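Local atomic coordinates of homocitrate synthase (Sulfolobus acidocaldarius, PDB entry 6KTQ), a protein that catalyses the aldol-type condensation of acetyl-CoA with 2-oxoglutarate to give homocitrate, the first step of lysine biosynthesis through alpha-aminoadipate. Residues 348-361 with 370-384. Sequence-based numbering, arbitrary orientation.
Sequences IDKYTGKHAVKDRF and DSEIDQVLAKIKSNP
Lys381 reaches across to Lys350, its NZ donating to Lys350 O at 2.8 Å, in a helix-helix contact whose apolar centre is flanked by polar bonds. Lys381 is extended as far as CE and bends at its last torsion (chi4 -73°), which brings its ammonium group to the turn that precedes helix 354-361; there NZ also donates, more weakly, to Thr352 O at 3.1 Å, so that one amine serves two carbonyls of the type I turn 349-352. The same turn is braced from within by Asp349, whose OD1 accepts from Tyr351 N in an Asx turn while OD2 pairs with Lys317. Lys350 returns the favour with an extended chain, its NZ meeting Pro384 O at 3.0 Å in the carbonyl plane, on a lone pair. At the far end Lys358 NZ forms a salt bridge with Asp370 OD1 at 2.6 Å, taking the anti lone pair, while CG of Lys358 rests against CG1 and CG2 of Ile373. With an alanine at Lys358, the Asp370 carboxylate would probably lose this cationic mate and one flank of Ile373 its cover.

Between these bonds the helices cross at 110°, their axes 9.9 Å apart, with knobs-into-holes packing in both directions. Val357 sits among Ile373, Val376, Leu377 and Ile380, its CG2 tip to tip with Ile380 CD1; Ile373 enters the hole formed by Lys354, Val357, Lys358 and Phe361. Val376 CG1 touches the Phe361 ring at its edge, 4.0 Å from CE2. Both helices belong to the post-HMGL region, well away from the zinc and substrate sites. Helix 319-327 packs against Ala356 and Asp359, helix 391-402 receives Glu372, Gln375 and Arg360, whose NH2 forms a salt bridge with Asp391, and strand 345-346, where Tyr346 OH is hydrogen-bonded to Asp359 OD2, leads into the turn.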
loop_
_atom_site.group_PDB
_atom_site.type_symbol
_atom_site.label_atom_id
_atom_site.label_comp_id
_atom_site.label_asym_id
_atom_site.label_seq_id
_atom_site.Cartn_x
_atom_site.Cartn_y
_atom_site.Cartn_z
ATOM N N ILE A 348 10.096 36.710 26.036
ATOM C CA ILE A 348 11.224 37.613 25.861
ATOM C C ILE A 348 12.246 37.397 26.960
ATOM O O ILE A 348 11.927 37.492 28.136
ATOM C CB ILE A 348 10.764 39.085 25.822
ATOM C CG1 ILE A 348 9.997 39.337 24.533
ATOM C CG2 ILE A 348 11.958 40.047 25.911
ATOM C CD1 ILE A 348 9.292 40.657 24.521
ATOM N N ASP A 349 13.471 37.085 26.552
ATOM C CA ASP A 349 14.613 36.948 27.446
ATOM C C ASP A 349 15.857 37.319 26.651
ATOM O O ASP A 349 15.725 37.941 25.602
ATOM C CB ASP A 349 14.657 35.547 28.077
ATOM C CG ASP A 349 14.920 34.421 27.080
ATOM O OD1 ASP A 349 15.290 34.681 25.896
ATOM O OD2 ASP A 349 14.772 33.244 27.547
ATOM N N LYS A 350 17.057 36.937 27.091
ATOM C CA LYS A 350 18.261 37.371 26.382
ATOM C C LYS A 350 18.356 36.865 24.932
ATOM O O LYS A 350 19.240 37.303 24.175
ATOM C CB LYS A 350 19.521 36.978 27.157
ATOM C CG LYS A 350 19.775 35.479 27.176
ATOM C CD LYS A 350 20.791 35.077 28.222
ATOM C CE LYS A 350 21.026 33.571 28.160
ATOM N NZ LYS A 350 22.002 33.085 29.163
ATOM N N TYR A 351 17.457 35.956 24.539
ATOM C CA TYR A 351 17.454 35.413 23.173
ATOM C C TYR A 351 16.621 36.250 22.224
ATOM O O TYR A 351 16.535 35.943 21.050
ATOM C CB TYR A 351 16.950 33.947 23.172
ATOM C CG TYR A 351 18.076 32.992 23.385
ATOM C CD1 TYR A 351 18.527 32.694 24.653
ATOM C CD2 TYR A 351 18.741 32.439 22.308
ATOM C CE1 TYR A 351 19.628 31.858 24.859
ATOM C CE2 TYR A 351 19.821 31.581 22.488
ATOM C CZ TYR A 351 20.274 31.303 23.764
ATOM O OH TYR A 351 21.358 30.463 23.961
ATOM N N THR A 352 16.038 37.346 22.698
ATOM C CA THR A 352 15.092 38.088 21.873
ATOM C C THR A 352 15.829 38.980 20.883
ATOM O O THR A 352 17.080 39.030 20.834
ATOM C CB THR A 352 14.124 38.922 22.725
ATOM O OG1 THR A 352 13.004 39.325 21.948
ATOM C CG2 THR A 352 14.823 40.146 23.274
ATOM N N GLY A 353 15.046 39.651 20.064
ATOM C CA GLY A 353 15.560 40.623 19.121
ATOM C C GLY A 353 14.670 41.827 19.020
ATOM O O GLY A 353 13.635 41.915 19.664
ATOM N N LYS A 354 15.084 42.750 18.171
ATOM C CA LYS A 354 14.398 44.043 18.044
ATOM C C LYS A 354 12.941 43.914 17.575
ATOM O O LYS A 354 12.048 44.569 18.146
ATOM C CB LYS A 354 15.261 44.979 17.168
ATOM C CG LYS A 354 14.608 45.640 15.976
ATOM C CD LYS A 354 15.627 46.217 14.986
ATOM C CE LYS A 354 15.582 45.487 13.630
ATOM N NZ LYS A 354 15.821 44.000 13.669
ATOM N N HIS A 355 12.664 43.046 16.601
ATOM C CA HIS A 355 11.271 42.877 16.136
ATOM C C HIS A 355 10.328 42.386 17.229
ATOM O O HIS A 355 9.180 42.854 17.334
ATOM C CB HIS A 355 11.193 41.990 14.875
ATOM C CG HIS A 355 11.917 42.565 13.692
ATOM N ND1 HIS A 355 11.493 43.707 13.038
ATOM C CD2 HIS A 355 13.043 42.171 13.057
ATOM C CE1 HIS A 355 12.331 43.992 12.059
ATOM N NE2 HIS A 355 13.273 43.065 12.039
ATOM N N ALA A 356 10.796 41.445 18.043
ATOM C CA ALA A 356 9.982 40.908 19.115
ATOM C C ALA A 356 9.735 41.970 20.169
ATOM O O ALA A 356 8.612 42.130 20.647
ATOM C CB ALA A 356 10.669 39.720 19.754
ATOM N N VAL A 357 10.796 42.683 20.542
ATOM C CA VAL A 357 10.665 43.723 21.578
ATOM C C VAL A 357 9.733 44.843 21.072
ATOM O O VAL A 357 8.804 45.254 21.796
ATOM C CB VAL A 357 12.050 44.226 22.028
ATOM C CG1 VAL A 357 11.922 45.468 22.874
ATOM C CG2 VAL A 357 12.779 43.140 22.808
ATOM N N LYS A 358 9.921 45.282 19.820
ATOM C CA LYS A 358 9.040 46.288 19.221
ATOM C C LYS A 358 7.605 45.837 19.235
ATOM O O LYS A 358 6.713 46.621 19.581
ATOM C CB LYS A 358 9.415 46.626 17.770
ATOM C CG LYS A 358 10.612 47.530 17.618
ATOM C CD LYS A 358 10.842 47.976 16.166
ATOM C CE LYS A 358 12.265 48.511 15.986
ATOM N NZ LYS A 358 12.371 49.673 15.049
ATOM N N ASP A 359 7.370 44.579 18.855
ATOM C CA ASP A 359 6.004 44.072 18.784
ATOM C C ASP A 359 5.305 44.090 20.146
ATOM O O ASP A 359 4.145 44.460 20.228
ATOM C CB ASP A 359 5.954 42.656 18.212
ATOM C CG ASP A 359 4.544 42.156 18.085
ATOM O OD1 ASP A 359 3.827 42.668 17.225
ATOM O OD2 ASP A 359 4.137 41.316 18.882
ATOM N N ARG A 360 6.002 43.679 21.201
ATOM C CA ARG A 360 5.425 43.681 22.539
ATOM C C ARG A 360 5.144 45.118 23.056
ATOM O O ARG A 360 4.085 45.398 23.628
ATOM C CB ARG A 360 6.328 42.942 23.526
ATOM C CG ARG A 360 5.644 42.595 24.828
ATOM C CD ARG A 360 4.632 41.468 24.649
ATOM N NE ARG A 360 3.681 41.373 25.759
ATOM C CZ ARG A 360 2.495 40.760 25.701
ATOM N NH1 ARG A 360 2.078 40.166 24.578
ATOM N NH2 ARG A 360 1.704 40.757 26.766
ATOM N N PHE A 361 6.081 46.033 22.844
ATOM C CA PHE A 361 5.793 47.446 23.170
ATOM C C PHE A 361 4.589 47.991 22.401
ATOM O O PHE A 361 3.734 48.705 22.966
ATOM C CB PHE A 361 7.045 48.311 22.987
ATOM C CG PHE A 361 7.990 48.217 24.142
ATOM C CD1 PHE A 361 7.591 48.632 25.404
ATOM C CD2 PHE A 361 9.246 47.700 23.994
ATOM C CE1 PHE A 361 8.438 48.548 26.474
ATOM C CE2 PHE A 361 10.097 47.615 25.060
ATOM C CZ PHE A 361 9.689 48.041 26.315
ATOM N N ASP A 370 13.487 53.844 17.563
ATOM C CA ASP A 370 14.346 52.768 17.144
ATOM C C ASP A 370 15.580 52.663 18.045
ATOM O O ASP A 370 15.943 51.568 18.467
ATOM C CB ASP A 370 14.731 52.958 15.672
ATOM C CG ASP A 370 15.447 51.765 15.116
ATOM O OD1 ASP A 370 14.784 50.726 14.871
ATOM O OD2 ASP A 370 16.686 51.855 14.946
ATOM N N SER A 371 16.182 53.795 18.402
ATOM C CA SER A 371 17.345 53.782 19.285
ATOM C C SER A 371 17.014 53.407 20.741
ATOM O O SER A 371 17.821 52.780 21.430
ATOM C CB SER A 371 18.066 55.136 19.245
ATOM O OG SER A 371 19.152 55.111 20.130
ATOM N N GLU A 372 15.842 53.827 21.214
ATOM C CA GLU A 372 15.356 53.411 22.524
ATOM C C GLU A 372 15.161 51.876 22.541
ATOM O O GLU A 372 15.487 51.227 23.521
ATOM C CB GLU A 372 14.045 54.135 22.862
ATOM C CG GLU A 372 14.285 55.617 23.185
ATOM C CD GLU A 372 13.031 56.392 23.501
ATOM O OE1 GLU A 372 11.972 56.111 22.900
ATOM O OE2 GLU A 372 13.131 57.315 24.340
ATOM N N ILE A 373 14.649 51.322 21.443
ATOM C CA ILE A 373 14.484 49.872 21.354
ATOM C C ILE A 373 15.865 49.230 21.467
ATOM O O ILE A 373 16.000 48.235 22.190
ATOM C CB ILE A 373 13.718 49.440 20.102
ATOM C CG1 ILE A 373 12.264 49.931 20.164
ATOM C CG2 ILE A 373 13.784 47.923 19.882
ATOM C CD1 ILE A 373 11.344 49.200 21.130
ATOM N N ASP A 374 16.877 49.778 20.769
ATOM C CA ASP A 374 18.256 49.266 20.845
ATOM C C ASP A 374 18.718 49.224 22.280
ATOM O O ASP A 374 19.356 48.248 22.700
ATOM C CB ASP A 374 19.290 50.136 20.100
ATOM C CG ASP A 374 19.122 50.116 18.605
ATOM O OD1 ASP A 374 18.576 49.127 18.077
ATOM O OD2 ASP A 374 19.536 51.120 17.960
ATOM N N GLN A 375 18.422 50.284 23.031
ATOM C CA GLN A 375 18.907 50.379 24.392
ATOM C C GLN A 375 18.200 49.379 25.288
ATOM O O GLN A 375 18.829 48.754 26.111
ATOM C CB GLN A 375 18.760 51.813 24.956
ATOM C CG GLN A 375 19.647 52.871 24.267
ATOM C CD GLN A 375 19.189 54.295 24.593
ATOM O OE1 GLN A 375 19.165 54.681 25.750
ATOM N NE2 GLN A 375 18.761 55.046 23.580
ATOM N N VAL A 376 16.895 49.233 25.143
ATOM C CA VAL A 376 16.175 48.206 25.916
ATOM C C VAL A 376 16.696 46.803 25.599
ATOM O O VAL A 376 16.926 45.997 26.475
ATOM C CB VAL A 376 14.657 48.313 25.663
ATOM C CG1 VAL A 376 13.894 47.115 26.243
ATOM C CG2 VAL A 376 14.136 49.603 26.260
ATOM N N LEU A 377 16.919 46.521 24.325
ATOM C CA LEU A 377 17.440 45.210 23.922
ATOM C C LEU A 377 18.802 44.941 24.580
ATOM O O LEU A 377 19.075 43.845 25.138
ATOM C CB LEU A 377 17.571 45.189 22.413
ATOM C CG LEU A 377 17.205 43.976 21.570
ATOM C CD1 LEU A 377 18.163 43.831 20.395
ATOM C CD2 LEU A 377 17.087 42.676 22.346
ATOM N N ALA A 378 19.659 45.949 24.578
ATOM C CA ALA A 378 20.965 45.823 25.229
ATOM C C ALA A 378 20.843 45.551 26.709
ATOM O O ALA A 378 21.565 44.698 27.269
ATOM C CB ALA A 378 21.828 47.069 24.983
ATOM N N LYS A 379 19.919 46.237 27.374
ATOM C CA LYS A 379 19.706 45.987 28.789
ATOM C C LYS A 379 19.201 44.545 29.032
ATOM O O LYS A 379 19.689 43.871 29.921
ATOM C CB LYS A 379 18.736 47.006 29.371
ATOM C CG LYS A 379 19.340 48.397 29.489
ATOM C CD LYS A 379 18.268 49.460 29.686
ATOM C CE LYS A 379 18.871 50.854 29.714
ATOM N NZ LYS A 379 19.459 51.126 31.051
ATOM N N ILE A 380 18.254 44.084 28.210
ATOM C CA ILE A 380 17.765 42.704 28.293
ATOM C C ILE A 380 18.933 41.720 28.169
ATOM O O ILE A 380 19.053 40.791 28.973
ATOM C CB ILE A 380 16.680 42.431 27.236
ATOM C CG1 ILE A 380 15.370 43.139 27.612
ATOM C CG2 ILE A 380 16.398 40.933 27.104
ATOM C CD1 ILE A 380 14.394 43.234 26.468
ATOM N N LYS A 381 19.819 41.962 27.205
ATOM C CA LYS A 381 20.909 41.041 26.904
ATOM C C LYS A 381 22.076 41.169 27.892
ATOM O O LYS A 381 22.970 40.305 27.899
ATOM C CB LYS A 381 21.377 41.211 25.443
ATOM C CG LYS A 381 20.404 40.631 24.392
ATOM C CD LYS A 381 20.838 40.878 22.956
ATOM C CE LYS A 381 19.841 40.296 21.942
ATOM N NZ LYS A 381 19.958 38.798 21.922
ATOM N N SER A 382 22.054 42.194 28.754
ATOM C CA SER A 382 23.142 42.395 29.727
ATOM C C SER A 382 23.035 41.512 30.962
ATOM O O SER A 382 23.969 41.449 31.776
ATOM C CB SER A 382 23.206 43.876 30.184
ATOM O OG SER A 382 22.126 44.171 31.058
ATOM N N ASN A 383 21.895 40.876 31.171
ATOM C CA ASN A 383 21.751 40.014 32.329
ATOM C C ASN A 383 21.517 38.528 31.893
ATOM O O ASN A 383 20.470 38.190 31.361
ATOM C CB ASN A 383 20.610 40.511 33.221
ATOM C CG ASN A 383 20.955 41.773 34.013
ATOM O OD1 ASN A 383 20.244 42.763 33.949
ATOM N ND2 ASN A 383 22.031 41.737 34.760
ATOM N N PRO A 384 22.471 37.639 32.175
ATOM C CA PRO A 384 22.386 36.235 31.675
ATOM C C PRO A 384 21.341 35.312 32.303
ATOM O O PRO A 384 21.037 34.275 31.738
ATOM C CB PRO A 384 23.774 35.679 31.991
ATOM C CG PRO A 384 24.234 36.476 33.164
ATOM C CD PRO A 384 23.698 37.864 32.957
#